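NAD(+) phosphorylase MbcT (Mycobacterium tuberculosis, PDB 6FKG) degrades NAD(+) by phosphorolysis, releasing nicotinamide and ADP-ribose 1''-phosphate, and kills the cell unless neutralised by its antitoxin MbcA. Local coordinates at residues V96-R110 with M140-L153. Residues are numbered along the deposited sequence; the frame is centred on the assembly and turned at random.
Sequences VTDLAVLDLTTPQAR and MQGVLVPAAGGVGL
Q141 grips A100 twice, once through its side chain and once through its backbone. The amide oxygen OE1 takes the N-H of A100 on a lone pair, in the carbonyl plane, at 2.8 Å and almost straight (175°). Q141 N returns a bond to A100 O. The far end of the amide is held too, since NE2 donates to R161 O and Q166 OE1. Beyond Q141 the chains pair as parallel strands. L102 N bonds to G142 O, L144 N to L102 O, and L104 N to L144 O.

One face of this pair carries V101 and L144. V101 CG1 meets L153 CD1 at 3.8 Å, the two side chains crossing at about a right angle. L153 CD2 also touches L99 CD2, at 3.7 Å, and meets V96 tip to tip. L144 has CG anti to its backbone N (chi1 -161°), and its isobutyl end lies against T105 CG2, 3.7 Å from CG. D103 OD1 fixes T105, taking OG1 on its syn lone pair and N from above the carboxylate plane; the second bond makes an Asx turn. L102 and V143 point to the other face, where L102 CB rests on M140 SD. Just past the strand, L104 crosses V143 obliquely, CD1 lying 3.6 Å from V143 CG1.

R110 NH1 donates to L104 O and, from above its carbonyl plane, to T105 O. This ties helix 107-112 to the loop after strand 99-103. P146 CG packs obliquely against this guanidinium.

Helix 7-16 lies against L102 and M140. Strand 19-30 runs antiparallel along strand 89-103. Helices 107-112, 117-121 and 126-137 make the beta-alpha-beta connection between the parallel strands, and 142-147 forms a beta hairpin with 150-156.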
loop_
_atom_site.group_PDB
_atom_site.type_symbol
_atom_site.label_atom_id
_atom_site.label_comp_id
_atom_site.label_asym_id
_atom_site.label_seq_id
_atom_site.Cartn_x
_atom_site.Cartn_y
_atom_site.Cartn_z
ATOM N N VAL B 96 -3.418 10.984 -50.241
ATOM C CA VAL B 96 -4.474 11.359 -49.298
ATOM C C VAL B 96 -5.501 12.228 -50.026
ATOM O O VAL B 96 -5.131 13.207 -50.679
ATOM C CB VAL B 96 -3.900 12.119 -48.083
ATOM C CG1 VAL B 96 -5.012 12.561 -47.139
ATOM C CG2 VAL B 96 -2.868 11.261 -47.363
ATOM N N THR B 97 -6.780 11.877 -49.913
ATOM C CA THR B 97 -7.832 12.577 -50.646
ATOM C C THR B 97 -8.942 13.084 -49.737
ATOM O O THR B 97 -9.569 12.312 -49.013
ATOM C CB THR B 97 -8.459 11.669 -51.727
ATOM O OG1 THR B 97 -7.425 11.184 -52.589
ATOM C CG2 THR B 97 -9.501 12.440 -52.555
ATOM N N ASP B 98 -9.162 14.396 -49.795
ATOM C CA ASP B 98 -10.228 15.080 -49.066
ATOM C C ASP B 98 -10.314 14.726 -47.578
ATOM O O ASP B 98 -11.407 14.577 -47.039
ATOM C CB ASP B 98 -11.570 14.799 -49.744
ATOM C CG ASP B 98 -11.620 15.329 -51.163
ATOM O OD1 ASP B 98 -11.046 16.410 -51.416
ATOM O OD2 ASP B 98 -12.231 14.667 -52.026
ATOM N N LEU B 99 -9.165 14.615 -46.916
ATOM C CA LEU B 99 -9.140 14.305 -45.489
ATOM C C LEU B 99 -9.565 15.535 -44.697
ATOM O O LEU B 99 -9.023 16.626 -44.889
ATOM C CB LEU B 99 -7.745 13.841 -45.051
ATOM C CG LEU B 99 -7.655 12.957 -43.806
ATOM C CD1 LEU B 99 -8.283 11.606 -44.079
ATOM C CD2 LEU B 99 -6.212 12.796 -43.326
ATOM N N ALA B 100 -10.554 15.360 -43.824
ATOM C CA ALA B 100 -11.069 16.454 -43.005
ATOM C C ALA B 100 -10.162 16.648 -41.808
ATOM O O ALA B 100 -10.233 15.896 -40.839
ATOM C CB ALA B 100 -12.515 16.173 -42.552
ATOM N N VAL B 101 -9.296 17.654 -41.875
ATOM C CA VAL B 101 -8.246 17.788 -40.880
ATOM C C VAL B 101 -8.277 19.129 -40.160
ATOM O O VAL B 101 -8.651 20.153 -40.735
ATOM C CB VAL B 101 -6.851 17.605 -41.522
ATOM C CG1 VAL B 101 -6.736 16.228 -42.149
ATOM C CG2 VAL B 101 -6.605 18.693 -42.570
ATOM N N LEU B 102 -7.902 19.110 -38.885
ATOM C CA LEU B 102 -7.620 20.333 -38.153
ATOM C C LEU B 102 -6.342 20.961 -38.711
ATOM O O LEU B 102 -5.278 20.343 -38.668
ATOM C CB LEU B 102 -7.464 20.042 -36.660
ATOM C CG LEU B 102 -7.177 21.260 -35.774
ATOM C CD1 LEU B 102 -8.361 22.225 -35.744
ATOM C CD2 LEU B 102 -6.840 20.772 -34.371
ATOM N N ASP B 103 -6.442 22.176 -39.243
ATOM C CA ASP B 103 -5.287 22.807 -39.886
ATOM C C ASP B 103 -4.481 23.644 -38.906
ATOM O O ASP B 103 -4.870 24.756 -38.580
ATOM C CB ASP B 103 -5.733 23.690 -41.056
ATOM C CG ASP B 103 -4.562 24.287 -41.821
ATOM O OD1 ASP B 103 -3.392 23.952 -41.527
ATOM O OD2 ASP B 103 -4.819 25.089 -42.731
ATOM N N LEU B 104 -3.340 23.118 -38.472
ATOM C CA LEU B 104 -2.479 23.842 -37.540
ATOM C C LEU B 104 -1.195 24.324 -38.222
ATOM O O LEU B 104 -0.182 24.544 -37.557
ATOM C CB LEU B 104 -2.128 22.955 -36.336
ATOM C CG LEU B 104 -3.326 22.451 -35.527
ATOM C CD1 LEU B 104 -2.868 21.616 -34.317
ATOM C CD2 LEU B 104 -4.209 23.609 -35.085
ATOM N N THR B 105 -1.235 24.492 -39.541
ATOM C CA THR B 105 -0.042 24.933 -40.264
ATOM C C THR B 105 0.164 26.438 -40.156
ATOM O O THR B 105 1.254 26.932 -40.444
ATOM C CB THR B 105 -0.089 24.520 -41.754
ATOM O OG1 THR B 105 -1.234 25.106 -42.378
ATOM C CG2 THR B 105 -0.157 22.981 -41.874
ATOM N N THR B 106 -0.859 27.172 -39.726
ATOM C CA THR B 106 -0.708 28.618 -39.557
ATOM C C THR B 106 -0.422 28.951 -38.095
ATOM O O THR B 106 -0.853 28.231 -37.195
ATOM C CB THR B 106 -1.963 29.387 -40.016
ATOM O OG1 THR B 106 -3.055 29.095 -39.137
ATOM C CG2 THR B 106 -2.338 28.991 -41.442
ATOM N N PRO B 107 0.323 30.040 -37.851
ATOM C CA PRO B 107 0.586 30.466 -36.472
ATOM C C PRO B 107 -0.685 30.914 -35.750
ATOM O O PRO B 107 -0.804 30.702 -34.542
ATOM C CB PRO B 107 1.565 31.633 -36.649
ATOM C CG PRO B 107 1.301 32.136 -38.024
ATOM C CD PRO B 107 0.991 30.915 -38.829
ATOM N N GLN B 108 -1.623 31.508 -36.479
ATOM C CA GLN B 108 -2.902 31.897 -35.886
ATOM C C GLN B 108 -3.634 30.681 -35.297
ATOM O O GLN B 108 -4.186 30.733 -34.188
ATOM C CB GLN B 108 -3.787 32.590 -36.920
ATOM C CG GLN B 108 -5.280 32.393 -36.678
ATOM C CD GLN B 108 -6.141 33.374 -37.451
ATOM O OE1 GLN B 108 -5.707 34.485 -37.764
ATOM N NE2 GLN B 108 -7.374 32.973 -37.753
ATOM N N ALA B 109 -3.635 29.587 -36.050
ATOM C CA ALA B 109 -4.312 28.372 -35.618
ATOM C C ALA B 109 -3.617 27.769 -34.404
ATOM O O ALA B 109 -4.274 27.333 -33.471
ATOM C CB ALA B 109 -4.373 27.358 -36.758
ATOM N N ARG B 110 -2.289 27.750 -34.412
ATOM C CA ARG B 110 -1.555 27.184 -33.287
ATOM C C ARG B 110 -1.783 28.027 -32.032
ATOM O O ARG B 110 -1.963 27.488 -30.938
ATOM C CB ARG B 110 -0.060 27.064 -33.619
ATOM C CG ARG B 110 0.222 26.006 -34.687
ATOM C CD ARG B 110 1.712 25.742 -34.927
ATOM N NE ARG B 110 2.449 26.914 -35.395
ATOM C CZ ARG B 110 2.538 27.288 -36.667
ATOM N NH1 ARG B 110 1.939 26.580 -37.613
ATOM N NH2 ARG B 110 3.231 28.371 -36.998
ATOM N N MET B 140 -12.710 14.353 -36.054
ATOM C CA MET B 140 -11.937 14.871 -37.170
ATOM C C MET B 140 -11.062 13.742 -37.694
ATOM O O MET B 140 -10.702 12.849 -36.942
ATOM C CB MET B 140 -11.089 16.067 -36.741
ATOM C CG MET B 140 -11.914 17.235 -36.286
ATOM S SD MET B 140 -10.921 18.607 -35.700
ATOM C CE MET B 140 -12.193 19.879 -35.523
ATOM N N GLN B 141 -10.726 13.779 -38.979
ATOM C CA GLN B 141 -10.019 12.665 -39.585
ATOM C C GLN B 141 -8.514 12.758 -39.343
ATOM O O GLN B 141 -7.787 11.778 -39.493
ATOM C CB GLN B 141 -10.320 12.601 -41.079
ATOM C CG GLN B 141 -11.756 12.198 -41.380
ATOM C CD GLN B 141 -11.978 11.947 -42.846
ATOM O OE1 GLN B 141 -11.645 12.781 -43.686
ATOM N NE2 GLN B 141 -12.544 10.792 -43.169
ATOM N N GLY B 142 -8.044 13.930 -38.932
ATOM C CA GLY B 142 -6.642 14.047 -38.599
ATOM C C GLY B 142 -6.225 15.463 -38.296
ATOM O O GLY B 142 -7.059 16.360 -38.165
ATOM N N VAL B 143 -4.919 15.664 -38.183
ATOM C CA VAL B 143 -4.395 16.982 -37.866
ATOM C C VAL B 143 -3.237 17.291 -38.814
ATOM O O VAL B 143 -2.342 16.460 -39.006
ATOM C CB VAL B 143 -3.906 17.075 -36.405
ATOM C CG1 VAL B 143 -3.476 18.516 -36.079
ATOM C CG2 VAL B 143 -5.008 16.593 -35.416
ATOM N N LEU B 144 -3.271 18.479 -39.407
ATOM C CA LEU B 144 -2.207 18.926 -40.283
ATOM C C LEU B 144 -1.328 19.863 -39.482
ATOM O O LEU B 144 -1.809 20.854 -38.908
ATOM C CB LEU B 144 -2.774 19.617 -41.519
ATOM C CG LEU B 144 -1.879 19.766 -42.743
ATOM C CD1 LEU B 144 -1.641 18.391 -43.363
ATOM C CD2 LEU B 144 -2.564 20.708 -43.718
ATOM N N VAL B 145 -0.042 19.539 -39.430
ATOM C CA VAL B 145 0.845 20.136 -38.449
ATOM C C VAL B 145 2.108 20.628 -39.112
ATOM O O VAL B 145 2.486 20.141 -40.176
ATOM C CB VAL B 145 1.218 19.116 -37.332
ATOM C CG1 VAL B 145 -0.029 18.624 -36.601
ATOM C CG2 VAL B 145 2.000 17.910 -37.915
ATOM N N PRO B 146 2.780 21.598 -38.491
ATOM C CA PRO B 146 4.096 21.900 -39.059
ATOM C C PRO B 146 5.058 20.764 -38.708
ATOM O O PRO B 146 4.874 20.097 -37.690
ATOM C CB PRO B 146 4.484 23.212 -38.379
ATOM C CG PRO B 146 3.779 23.159 -37.054
ATOM C CD PRO B 146 2.531 22.313 -37.227
ATOM N N ALA B 147 6.055 20.536 -39.553
ATOM C CA ALA B 147 7.103 19.578 -39.249
ATOM C C ALA B 147 8.442 20.233 -39.529
ATOM O O ALA B 147 8.505 21.233 -40.264
ATOM C CB ALA B 147 6.936 18.309 -40.067
ATOM N N ALA B 148 9.506 19.679 -38.947
ATOM C CA ALA B 148 10.843 20.254 -39.099
ATOM C C ALA B 148 11.214 20.417 -40.570
ATOM O O ALA B 148 11.851 21.393 -40.940
ATOM C CB ALA B 148 11.879 19.402 -38.378
ATOM N N GLY B 149 10.783 19.483 -41.414
ATOM C CA GLY B 149 11.149 19.547 -42.818
ATOM C C GLY B 149 10.041 19.953 -43.777
ATOM O O GLY B 149 10.221 19.884 -44.992
ATOM N N GLY B 150 8.896 20.369 -43.244
ATOM C CA GLY B 150 7.763 20.762 -44.076
ATOM C C GLY B 150 6.442 20.629 -43.330
ATOM O O GLY B 150 6.286 21.186 -42.245
ATOM N N VAL B 151 5.496 19.876 -43.887
ATOM C CA VAL B 151 4.185 19.697 -43.244
ATOM C C VAL B 151 3.941 18.235 -42.888
ATOM O O VAL B 151 4.260 17.338 -43.665
ATOM C CB VAL B 151 3.050 20.221 -44.148
ATOM C CG1 VAL B 151 1.690 19.902 -43.541
ATOM C CG2 VAL B 151 3.209 21.720 -44.348
ATOM N N GLY B 152 3.415 17.997 -41.691
ATOM C CA GLY B 152 3.063 16.656 -41.256
ATOM C C GLY B 152 1.566 16.442 -41.215
ATOM O O GLY B 152 0.784 17.387 -41.061
ATOM N N LEU B 153 1.165 15.190 -41.390
ATOM C CA LEU B 153 -0.229 14.803 -41.270
ATOM C C LEU B 153 -0.329 13.656 -40.284
ATOM O O LEU B 153 0.356 12.641 -40.426
ATOM C CB LEU B 153 -0.800 14.385 -42.625
ATOM C CG LEU B 153 -2.190 13.747 -42.579
ATOM C CD1 LEU B 153 -3.222 14.712 -41.990
ATOM C CD2 LEU B 153 -2.596 13.270 -43.967
#